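PDB 5UX5: BIFUNCTIONAL PROTEIN Proline utilization A (PutA), which catalyses both oxidation steps from proline to glutamate, uniting an FAD-containing proline dehydrogenase and an NAD-dependent aldehyde dehydrogenase in one chain. Local coordinates for residues Gly903-Ala908 with Phe969-Leu974; Ser922-Pro927 with Ala948-Phe953; Asn988-Ala993 with Leu1053-Glu1058; Pro1043-Ala1046 with Arg1050-Leu1053. All coordinates share one frame; numbering follows the deposited sequence.

The four contacts occupy one end of the chain, where the aldehyde dehydrogenase region meets what is probably the C-terminal domain. Both segments of contact 2 lie between the two halves of contact 1 in sequence; contacts 3 and 4 follow, sharing Leu1053. Their centres are close: contacts 3 and 4 lie about 8 Å apart, contacts 1 and 3 about 13 Å, and contacts 1 and 2 about 18 Å. Strands 965-980 and 1056-1064, antiparallel neighbours, join contacts 1 and 3, while helix 936-953 of contact 2 packs on both through Phe953. Segments distant in sequence thus converge around strands 965-980 and 1056-1064 and the helices packed on them.

Contact 1. Residues Gly903-Ala908 with Phe969-Leu974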
# COMPACT_ATOMS: atom_id res chain seq x y z
N GLY A 903 -3.65 7.45 -16.02
CA GLY A 903 -4.68 8.47 -15.95
C GLY A 903 -5.36 8.56 -17.29
O GLY A 903 -4.92 7.94 -18.26
N PRO A 904 -6.45 9.32 -17.37
CA PRO A 904 -7.31 9.27 -18.57
C PRO A 904 -6.75 9.95 -19.82
O PRO A 904 -7.31 9.73 -20.90
CB PRO A 904 -8.59 9.95 -18.10
CG PRO A 904 -8.13 10.87 -17.03
CD PRO A 904 -7.06 10.13 -16.31
N ASN A 905 -5.67 10.73 -19.74
CA ASN A 905 -5.20 11.49 -20.88
C ASN A 905 -3.97 10.90 -21.53
O ASN A 905 -3.49 11.45 -22.53
CB ASN A 905 -4.90 12.92 -20.46
CG ASN A 905 -6.11 13.64 -20.02
OD1 ASN A 905 -7.16 13.56 -20.67
ND2 ASN A 905 -6.01 14.34 -18.90
N TYR A 906 -3.47 9.78 -21.00
CA TYR A 906 -2.18 9.23 -21.40
C TYR A 906 -2.23 8.65 -22.82
O TYR A 906 -1.44 9.02 -23.68
CB TYR A 906 -1.75 8.17 -20.38
CG TYR A 906 -0.34 7.71 -20.52
CD1 TYR A 906 0.71 8.45 -20.01
CD2 TYR A 906 -0.05 6.51 -21.20
CE1 TYR A 906 2.04 8.01 -20.16
CE2 TYR A 906 1.27 6.08 -21.37
CZ TYR A 906 2.30 6.83 -20.84
OH TYR A 906 3.60 6.39 -20.99
N VAL A 907 -3.14 7.70 -23.06
CA VAL A 907 -3.30 7.17 -24.41
C VAL A 907 -3.46 8.29 -25.43
O VAL A 907 -2.84 8.27 -26.50
CB VAL A 907 -4.49 6.21 -24.45
CG1 VAL A 907 -4.87 5.93 -25.89
CG2 VAL A 907 -4.17 4.92 -23.68
N ALA A 908 -4.29 9.30 -25.12
CA ALA A 908 -4.58 10.37 -26.07
C ALA A 908 -3.35 11.18 -26.51
O ALA A 908 -3.46 11.94 -27.48
CB ALA A 908 -5.63 11.31 -25.48
N PHE A 969 -8.40 13.12 -8.74
CA PHE A 969 -7.71 13.45 -9.98
C PHE A 969 -8.15 14.84 -10.39
O PHE A 969 -9.34 15.07 -10.64
CB PHE A 969 -8.04 12.44 -11.08
CG PHE A 969 -7.34 12.73 -12.37
CD1 PHE A 969 -6.02 12.37 -12.55
CD2 PHE A 969 -8.01 13.38 -13.42
CE1 PHE A 969 -5.37 12.66 -13.74
CE2 PHE A 969 -7.36 13.67 -14.61
CZ PHE A 969 -6.03 13.32 -14.77
N ARG A 970 -7.21 15.78 -10.43
CA ARG A 970 -7.56 17.16 -10.67
C ARG A 970 -6.51 17.81 -11.54
O ARG A 970 -5.39 17.31 -11.70
CB ARG A 970 -7.74 17.96 -9.36
CG ARG A 970 -6.50 18.11 -8.51
CD ARG A 970 -6.80 18.85 -7.21
NE ARG A 970 -5.59 19.23 -6.50
CZ ARG A 970 -5.54 20.09 -5.49
NH1 ARG A 970 -6.65 20.70 -5.09
NH2 ARG A 970 -4.39 20.37 -4.89
N TYR A 971 -6.89 18.96 -12.09
CA TYR A 971 -6.00 19.75 -12.92
C TYR A 971 -5.58 21.00 -12.16
O TYR A 971 -6.42 21.65 -11.54
CB TYR A 971 -6.68 20.10 -14.23
CG TYR A 971 -7.08 18.89 -15.06
CD1 TYR A 971 -8.28 18.22 -14.82
CD2 TYR A 971 -6.23 18.38 -16.05
CE1 TYR A 971 -8.65 17.11 -15.58
CE2 TYR A 971 -6.59 17.26 -16.81
CZ TYR A 971 -7.80 16.64 -16.56
OH TYR A 971 -8.18 15.56 -17.30
N ARG A 972 -4.29 21.30 -12.17
CA ARG A 972 -3.74 22.53 -11.57
C ARG A 972 -3.26 23.49 -12.66
O ARG A 972 -2.78 23.05 -13.71
CB ARG A 972 -2.54 22.26 -10.64
CG ARG A 972 -2.80 21.28 -9.55
CD ARG A 972 -3.90 21.78 -8.67
NE ARG A 972 -3.46 22.77 -7.72
CZ ARG A 972 -4.28 23.43 -6.92
NH1 ARG A 972 -5.58 23.17 -7.01
NH2 ARG A 972 -3.82 24.30 -6.03
N PRO A 973 -3.32 24.80 -12.42
CA PRO A 973 -2.95 25.74 -13.48
C PRO A 973 -1.45 25.72 -13.73
O PRO A 973 -0.66 25.67 -12.79
CB PRO A 973 -3.39 27.09 -12.91
CG PRO A 973 -3.27 26.92 -11.47
CD PRO A 973 -3.67 25.49 -11.17
N LEU A 974 -1.08 25.68 -15.02
CA LEU A 974 0.29 25.98 -15.44
C LEU A 974 0.55 27.47 -15.31
O LEU A 974 -0.21 28.28 -15.84
CB LEU A 974 0.51 25.53 -16.87
CG LEU A 974 1.88 25.81 -17.49
CD1 LEU A 974 2.84 24.74 -17.08
CD2 LEU A 974 1.79 25.90 -19.03
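Pro904 lays its ring carbons over one face of the Phe969 ring. CD stands 4.0 Å from the centroid of the Phe969 ring and 23° off its normal, a CH-pi contact displaced toward the rim, and CG comes within 3.8 Å of Phe969 CE2. The two side chains approach from opposite directions; with CG anti to its backbone N (chi1 -179°), Phe969 reaches out from the strand to meet the proline. Next to this pair the contact turns polar. Asn905 ND2 gives a hydrogen bond of 3.0 Å to Tyr971 OH, nearly straight at 162°, with the hydroxyl close to the amide plane and the amide tilted about 45° against the tyrosine ring.

Pro904 and Asn905 are the central residues of a type I beta turn from Gly903 to Tyr906, in the aldehyde dehydrogenase region. Phe969 and Tyr971 are alternate residues of strand 965-980, which runs antiparallel to strand 1056-1064, so one face of the strand supplies both rings.

Close packing thus joins an apolar pair to a polar one, and Asn905, Phe969 and Tyr971 are all buried. Asn905 ND2 has a second bond to Glu1058 OE1 and Tyr971 OH another to Glu952 OE2, a chain of polar groups that probably fixes how the amide is turned. Pro904, by contrast, is partly exposed, and helix 550-574 adjoins it through Tyr566.

Contact 2. Residues Ser922-Pro927 with Ala948-Phe953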
# COMPACT_ATOMS: atom_id res chain seq x y z
N SER A 922 -25.86 25.04 -26.57
CA SER A 922 -26.05 26.33 -25.91
C SER A 922 -25.51 26.26 -24.48
O SER A 922 -26.11 25.59 -23.63
CB SER A 922 -27.52 26.73 -25.97
OG SER A 922 -27.94 26.87 -27.32
N VAL A 923 -24.40 26.96 -24.21
CA VAL A 923 -23.88 27.13 -22.85
C VAL A 923 -23.55 28.60 -22.66
O VAL A 923 -23.10 29.27 -23.59
CB VAL A 923 -22.62 26.28 -22.54
CG1 VAL A 923 -22.93 24.78 -22.52
CG2 VAL A 923 -21.48 26.61 -23.48
N SER A 924 -23.80 29.11 -21.46
CA SER A 924 -23.52 30.50 -21.15
C SER A 924 -22.03 30.76 -21.00
O SER A 924 -21.28 29.91 -20.50
CB SER A 924 -24.21 30.92 -19.85
OG SER A 924 -23.61 30.28 -18.74
N LEU A 925 -21.61 31.97 -21.39
CA LEU A 925 -20.24 32.42 -21.26
C LEU A 925 -20.18 33.66 -20.38
O LEU A 925 -21.05 34.54 -20.50
CB LEU A 925 -19.64 32.76 -22.62
CG LEU A 925 -18.79 31.70 -23.30
CD1 LEU A 925 -18.10 32.35 -24.47
CD2 LEU A 925 -17.80 31.13 -22.30
N PRO A 926 -19.20 33.76 -19.49
CA PRO A 926 -18.95 35.04 -18.83
C PRO A 926 -18.46 36.06 -19.83
O PRO A 926 -17.79 35.72 -20.82
CB PRO A 926 -17.87 34.70 -17.79
CG PRO A 926 -17.89 33.22 -17.66
CD PRO A 926 -18.32 32.69 -18.99
N PRO A 927 -18.80 37.34 -19.64
CA PRO A 927 -18.59 38.31 -20.73
C PRO A 927 -17.13 38.62 -21.04
O PRO A 927 -16.83 39.02 -22.17
CB PRO A 927 -19.34 39.55 -20.23
CG PRO A 927 -20.26 39.04 -19.15
CD PRO A 927 -19.50 37.94 -18.50
N ALA A 948 -15.56 22.02 -21.76
CA ALA A 948 -14.48 21.20 -21.22
C ALA A 948 -14.25 21.52 -19.75
O ALA A 948 -14.05 20.62 -18.93
CB ALA A 948 -13.20 21.39 -22.03
N TRP A 949 -14.33 22.80 -19.38
CA TRP A 949 -14.13 23.15 -17.99
C TRP A 949 -15.22 22.56 -17.11
O TRP A 949 -14.93 22.03 -16.03
CB TRP A 949 -14.04 24.67 -17.84
CG TRP A 949 -13.31 25.11 -16.61
CD1 TRP A 949 -13.85 25.51 -15.42
CD2 TRP A 949 -11.89 25.15 -16.42
NE1 TRP A 949 -12.88 25.80 -14.53
CE2 TRP A 949 -11.65 25.59 -15.11
CE3 TRP A 949 -10.79 24.85 -17.25
CZ2 TRP A 949 -10.36 25.76 -14.60
CZ3 TRP A 949 -9.50 25.02 -16.73
CH2 TRP A 949 -9.31 25.47 -15.42
N ARG A 950 -16.48 22.60 -17.57
CA ARG A 950 -17.58 22.01 -16.81
C ARG A 950 -17.47 20.49 -16.73
O ARG A 950 -17.86 19.89 -15.72
CB ARG A 950 -18.92 22.37 -17.42
CG ARG A 950 -19.28 23.82 -17.36
CD ARG A 950 -20.65 24.01 -17.93
NE ARG A 950 -20.94 25.42 -18.11
CZ ARG A 950 -22.09 25.89 -18.56
NH1 ARG A 950 -23.08 25.07 -18.88
NH2 ARG A 950 -22.26 27.19 -18.70
N THR A 951 -16.99 19.85 -17.79
CA THR A 951 -17.02 18.39 -17.88
C THR A 951 -15.88 17.76 -17.09
O THR A 951 -16.10 16.81 -16.33
CB THR A 951 -16.92 17.96 -19.33
OG1 THR A 951 -18.16 18.25 -20.00
CG2 THR A 951 -16.63 16.46 -19.41
N GLU A 952 -14.68 18.31 -17.24
CA GLU A 952 -13.44 17.68 -16.79
C GLU A 952 -12.59 18.63 -15.93
O GLU A 952 -12.42 18.40 -14.72
CB GLU A 952 -12.66 17.21 -18.03
CG GLU A 952 -11.37 16.43 -17.73
CD GLU A 952 -11.65 14.99 -17.37
OE1 GLU A 952 -12.85 14.67 -17.18
OE2 GLU A 952 -10.70 14.19 -17.26
N PHE A 953 -12.10 19.73 -16.52
CA PHE A 953 -10.94 20.42 -15.95
C PHE A 953 -11.25 21.12 -14.63
O PHE A 953 -10.35 21.29 -13.81
CB PHE A 953 -10.38 21.40 -16.98
CG PHE A 953 -9.93 20.74 -18.25
CD1 PHE A 953 -9.09 19.63 -18.21
CD2 PHE A 953 -10.35 21.21 -19.49
CE1 PHE A 953 -8.68 19.01 -19.36
CE2 PHE A 953 -9.95 20.61 -20.65
CZ PHE A 953 -9.11 19.50 -20.60
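The last turn of helix 936-953 meets the irregular loop leading to helix 927-932 where Arg950 spans the gap to Val923 and Ser924. This is a surface contact resting on a single long side chain, and the backbones stay well apart: the nearest CA atoms, those of Val923 and Arg950, are 10.1 Å from each other. Arg950 is extended from CG to NE, which carries its guanidinium out to the loop. Val923 passes alongside, running the other way, with CB over one face of the planar group and CG1 3.7 Å from Arg950 NH1. The arginine also has a partner in its own helix, because NE forms a salt bridge with Glu946 OE1 one turn earlier, which probably steadies the group against the loop. Val923 leans on Ile947 of the same helix, while Pro926 farther along occupies the N-cap position of helix 927-932. Arg950 itself lies in a wider pi-type turn, 949-953: Ala948 O accepts from Glu952 N at 2.9 Å and from Phe953 N at 3.2 Å. At the tip of the arginine, Ser924 OG sits near the plane of the guanidinium, at its edge, 3.4 Å from Arg950 NH2.

Contact 3. Residues Asn988-Ala993 with Leu1053-Glu1058; sequences NRLKLA and LHFLKE
Phe1055 spreads its ring across the methyl group of Ala993, whose CB lies over the centre of one face. The distance from CB to the ring centroid is 3.5 Å and the approach is 11° off the normal, a CH-pi contact in which every ring carbon has the methyl within about 4 Å. Leu990, one helical turn earlier, meets the same ring from another side: CD2 sits at the edge, near the ring plane, 3.7 Å from Phe1055 CZ, and the two side chains cross at about a right angle. Face and edge are therefore engaged by two residues spaced three apart on one helix, and the far end of the ring, CZ, fits into the angle between them. The backbone of the helix takes a small part too, since Leu990 O is 3.8 Å from Phe1055 CE2.

Phe1055 stands where a 3-10 turn gives way to strand 1056-1064. Leu1056 N bonds to Leu1053 O at 3.2 Å within that turn, and the phenylalanine side chain, CG beside its backbone N (chi1 -66°), points toward the helix. All three residues of the contact are buried, and the meeting is wholly apolar apart from that carbonyl.

Helix 984-997 thus packs against the start of strand 1056-1064, with strand 965-980 adjoining: Leu977 touches Phe1055, Val979 touches Leu990, and the main chain of Phe1055 is bonded to that of Leu974. From the stretch preceding the strand, Leu1052 reaches Ala993 as well.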
# COMPACT_ATOMS: atom_id res chain seq x y z
N ASN A 988 -4.96 35.14 -29.64
CA ASN A 988 -6.16 35.43 -28.87
C ASN A 988 -6.80 34.14 -28.35
O ASN A 988 -7.33 34.10 -27.23
CB ASN A 988 -7.16 36.23 -29.71
CG ASN A 988 -6.74 37.68 -29.89
OD1 ASN A 988 -5.90 38.21 -29.17
ND2 ASN A 988 -7.35 38.35 -30.87
N ARG A 989 -6.76 33.08 -29.16
CA ARG A 989 -7.25 31.80 -28.67
C ARG A 989 -6.49 31.37 -27.42
O ARG A 989 -7.06 30.75 -26.53
CB ARG A 989 -7.12 30.73 -29.76
CG ARG A 989 -7.94 29.50 -29.44
CD ARG A 989 -7.19 28.48 -28.54
NE ARG A 989 -8.07 27.39 -28.17
CZ ARG A 989 -8.86 27.40 -27.10
NH1 ARG A 989 -8.86 28.43 -26.28
NH2 ARG A 989 -9.65 26.39 -26.86
N LEU A 990 -5.17 31.64 -27.38
CA LEU A 990 -4.39 31.36 -26.17
C LEU A 990 -4.72 32.33 -25.04
O LEU A 990 -4.60 31.97 -23.86
CB LEU A 990 -2.89 31.36 -26.48
CG LEU A 990 -2.27 30.36 -27.49
CD1 LEU A 990 -0.79 30.39 -27.40
CD2 LEU A 990 -2.76 28.96 -27.30
N LYS A 991 -5.13 33.56 -25.34
CA LYS A 991 -5.49 34.48 -24.26
C LYS A 991 -6.80 34.03 -23.59
O LYS A 991 -6.94 34.13 -22.37
CB LYS A 991 -5.57 35.92 -24.79
N LEU A 992 -7.75 33.53 -24.39
CA LEU A 992 -8.96 32.90 -23.88
C LEU A 992 -8.65 31.79 -22.89
O LEU A 992 -9.26 31.69 -21.82
CB LEU A 992 -9.81 32.35 -25.03
CG LEU A 992 -10.84 33.23 -25.72
CD1 LEU A 992 -11.41 32.49 -26.92
CD2 LEU A 992 -11.92 33.55 -24.71
N ALA A 993 -7.78 30.86 -23.29
CA ALA A 993 -7.35 29.78 -22.39
C ALA A 993 -6.67 30.33 -21.15
O ALA A 993 -6.92 29.85 -20.03
CB ALA A 993 -6.42 28.83 -23.12
N LEU A 1053 -5.25 21.29 -22.23
CA LEU A 1053 -4.27 20.47 -21.52
C LEU A 1053 -2.92 21.17 -21.47
O LEU A 1053 -2.17 21.02 -20.50
CB LEU A 1053 -4.17 19.06 -22.14
CG LEU A 1053 -5.39 18.13 -21.97
CD1 LEU A 1053 -5.30 16.84 -22.76
CD2 LEU A 1053 -5.67 17.79 -20.55
N HIS A 1054 -2.63 21.98 -22.49
CA HIS A 1054 -1.39 22.75 -22.54
C HIS A 1054 -1.32 23.81 -21.45
O HIS A 1054 -0.22 24.32 -21.18
CB HIS A 1054 -1.25 23.41 -23.91
CG HIS A 1054 -1.29 22.45 -25.04
ND1 HIS A 1054 -2.01 22.67 -26.19
CD2 HIS A 1054 -0.67 21.25 -25.21
CE1 HIS A 1054 -1.86 21.65 -27.02
NE2 HIS A 1054 -1.04 20.77 -26.45
N PHE A 1055 -2.44 24.11 -20.79
CA PHE A 1055 -2.48 25.13 -19.76
C PHE A 1055 -2.61 24.57 -18.36
O PHE A 1055 -2.78 25.35 -17.41
CB PHE A 1055 -3.62 26.11 -20.06
CG PHE A 1055 -3.39 26.90 -21.32
CD1 PHE A 1055 -3.57 26.32 -22.57
CD2 PHE A 1055 -3.00 28.22 -21.26
CE1 PHE A 1055 -3.35 27.04 -23.73
CE2 PHE A 1055 -2.79 28.95 -22.42
CZ PHE A 1055 -2.97 28.36 -23.65
N LEU A 1056 -2.52 23.25 -18.20
CA LEU A 1056 -2.84 22.56 -16.95
C LEU A 1056 -1.82 21.47 -16.62
O LEU A 1056 -1.27 20.79 -17.49
CB LEU A 1056 -4.24 21.92 -17.02
CG LEU A 1056 -5.42 22.87 -17.25
CD1 LEU A 1056 -6.63 22.08 -17.69
CD2 LEU A 1056 -5.73 23.70 -16.01
N LYS A 1057 -1.60 21.29 -15.33
CA LYS A 1057 -0.76 20.22 -14.82
C LYS A 1057 -1.64 19.21 -14.08
O LYS A 1057 -2.31 19.56 -13.10
CB LYS A 1057 0.30 20.79 -13.88
CG LYS A 1057 1.29 21.77 -14.47
CD LYS A 1057 2.26 22.22 -13.39
CE LYS A 1057 1.49 22.90 -12.28
NZ LYS A 1057 2.31 23.77 -11.38
N GLU A 1058 -1.62 17.96 -14.53
CA GLU A 1058 -2.44 16.95 -13.87
C GLU A 1058 -1.87 16.66 -12.48
O GLU A 1058 -0.65 16.76 -12.27
CB GLU A 1058 -2.47 15.68 -14.71
CG GLU A 1058 -3.04 15.89 -16.10
CD GLU A 1058 -3.02 14.65 -16.97
OE1 GLU A 1058 -3.44 14.74 -18.16
OE2 GLU A 1058 -2.56 13.59 -16.48

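Contact 4. Residues Pro1043-Ala1046 with Arg1050-Leu1053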
# COMPACT_ATOMS: atom_id res chain seq x y z
N PRO A 1043 -1.23 22.22 -34.56
CA PRO A 1043 -2.19 23.33 -34.79
C PRO A 1043 -2.92 23.70 -33.51
O PRO A 1043 -3.18 22.86 -32.64
CB PRO A 1043 -3.16 22.77 -35.83
CG PRO A 1043 -2.86 21.29 -35.95
CD PRO A 1043 -1.75 20.93 -35.00
N VAL A 1044 -3.25 24.98 -33.39
CA VAL A 1044 -4.04 25.46 -32.27
C VAL A 1044 -5.47 24.98 -32.45
O VAL A 1044 -6.12 25.29 -33.46
CB VAL A 1044 -3.97 26.98 -32.17
CG1 VAL A 1044 -4.75 27.45 -30.99
CG2 VAL A 1044 -2.52 27.41 -32.02
N LEU A 1045 -5.99 24.24 -31.47
CA LEU A 1045 -7.31 23.66 -31.58
C LEU A 1045 -8.37 24.54 -30.94
O LEU A 1045 -8.16 25.11 -29.86
CB LEU A 1045 -7.38 22.28 -30.95
CG LEU A 1045 -6.40 21.29 -31.55
CD1 LEU A 1045 -6.67 19.89 -30.98
CD2 LEU A 1045 -6.46 21.31 -33.04
N ALA A 1046 -9.50 24.64 -31.63
CA ALA A 1046 -10.66 25.27 -31.02
C ALA A 1046 -11.13 24.46 -29.83
O ALA A 1046 -11.55 25.02 -28.82
CB ALA A 1046 -11.78 25.42 -32.05
N ARG A 1050 -9.00 19.45 -25.81
CA ARG A 1050 -7.61 19.15 -26.15
C ARG A 1050 -6.67 20.31 -25.84
O ARG A 1050 -5.67 20.10 -25.14
CB ARG A 1050 -7.48 18.79 -27.62
CG ARG A 1050 -8.27 17.60 -28.09
CD ARG A 1050 -8.02 16.37 -27.28
NE ARG A 1050 -6.61 16.22 -27.00
CZ ARG A 1050 -6.13 15.37 -26.09
NH1 ARG A 1050 -6.98 14.59 -25.40
NH2 ARG A 1050 -4.82 15.31 -25.86
N GLU A 1051 -6.99 21.53 -26.28
CA GLU A 1051 -6.03 22.62 -26.19
C GLU A 1051 -5.76 23.01 -24.75
O GLU A 1051 -4.63 23.38 -24.41
CB GLU A 1051 -6.53 23.84 -26.96
CG GLU A 1051 -5.53 24.99 -27.10
CD GLU A 1051 -4.24 24.60 -27.83
OE1 GLU A 1051 -3.15 24.90 -27.29
OE2 GLU A 1051 -4.31 24.05 -28.97
N LEU A 1052 -6.77 22.94 -23.87
CA LEU A 1052 -6.56 23.38 -22.49
C LEU A 1052 -5.58 22.49 -21.72
O LEU A 1052 -5.07 22.90 -20.67
CB LEU A 1052 -7.90 23.48 -21.74
CG LEU A 1052 -8.82 24.66 -22.15
CD1 LEU A 1052 -10.21 24.60 -21.56
CD2 LEU A 1052 -8.22 25.99 -21.80
N LEU A 1053 -5.25 21.29 -22.23
CA LEU A 1053 -4.27 20.47 -21.52
C LEU A 1053 -2.92 21.17 -21.47
O LEU A 1053 -2.17 21.02 -20.50
CB LEU A 1053 -4.17 19.06 -22.14
CG LEU A 1053 -5.39 18.13 -21.97
CD1 LEU A 1053 -5.30 16.84 -22.76
CD2 LEU A 1053 -5.67 17.79 -20.55
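Leu1045 and Glu1051 bring their CA atoms to 5.6 Å as the extended residues 1043-1045 pass alongside helix 1048-1051, which the chain enters a few residues later. Glu1051 turns back on the loop: its CG is anti to the backbone N (chi1 -172°) and the chain bends at chi2, which brings the carboxylate to the main chain of Leu1045. There OE2 accepts from Leu1045 N at 3.0 Å in an almost straight bond (172°), meeting the N-H on its anti side and 26° out of the carboxylate plane. In the fold this is a side-chain-to-backbone link that ties a short helix to the loop following strand 1038-1040. Glu1051 OE2 also makes a salt bridge with Arg1017, whose NH2 bonds to Pro1043 O, while OE1 is bonded to His1054 ND1; the arginine and the backbone N-H would probably favour the ionised carboxylate. The aliphatic part of Glu1051 is used as well, its CB lying 3.6 Å from Leu1045 O, an oxygen that accepts from Arg989 NE. On the apolar side Leu1045 lies alongside the first carbons of Arg1050, with Leu1045 CD1 3.6 Å from Arg1050 CB. Past that point the arginine bends away, and its guanidinium makes a cation-pi contact with Trp913, which Leu1045 also touches.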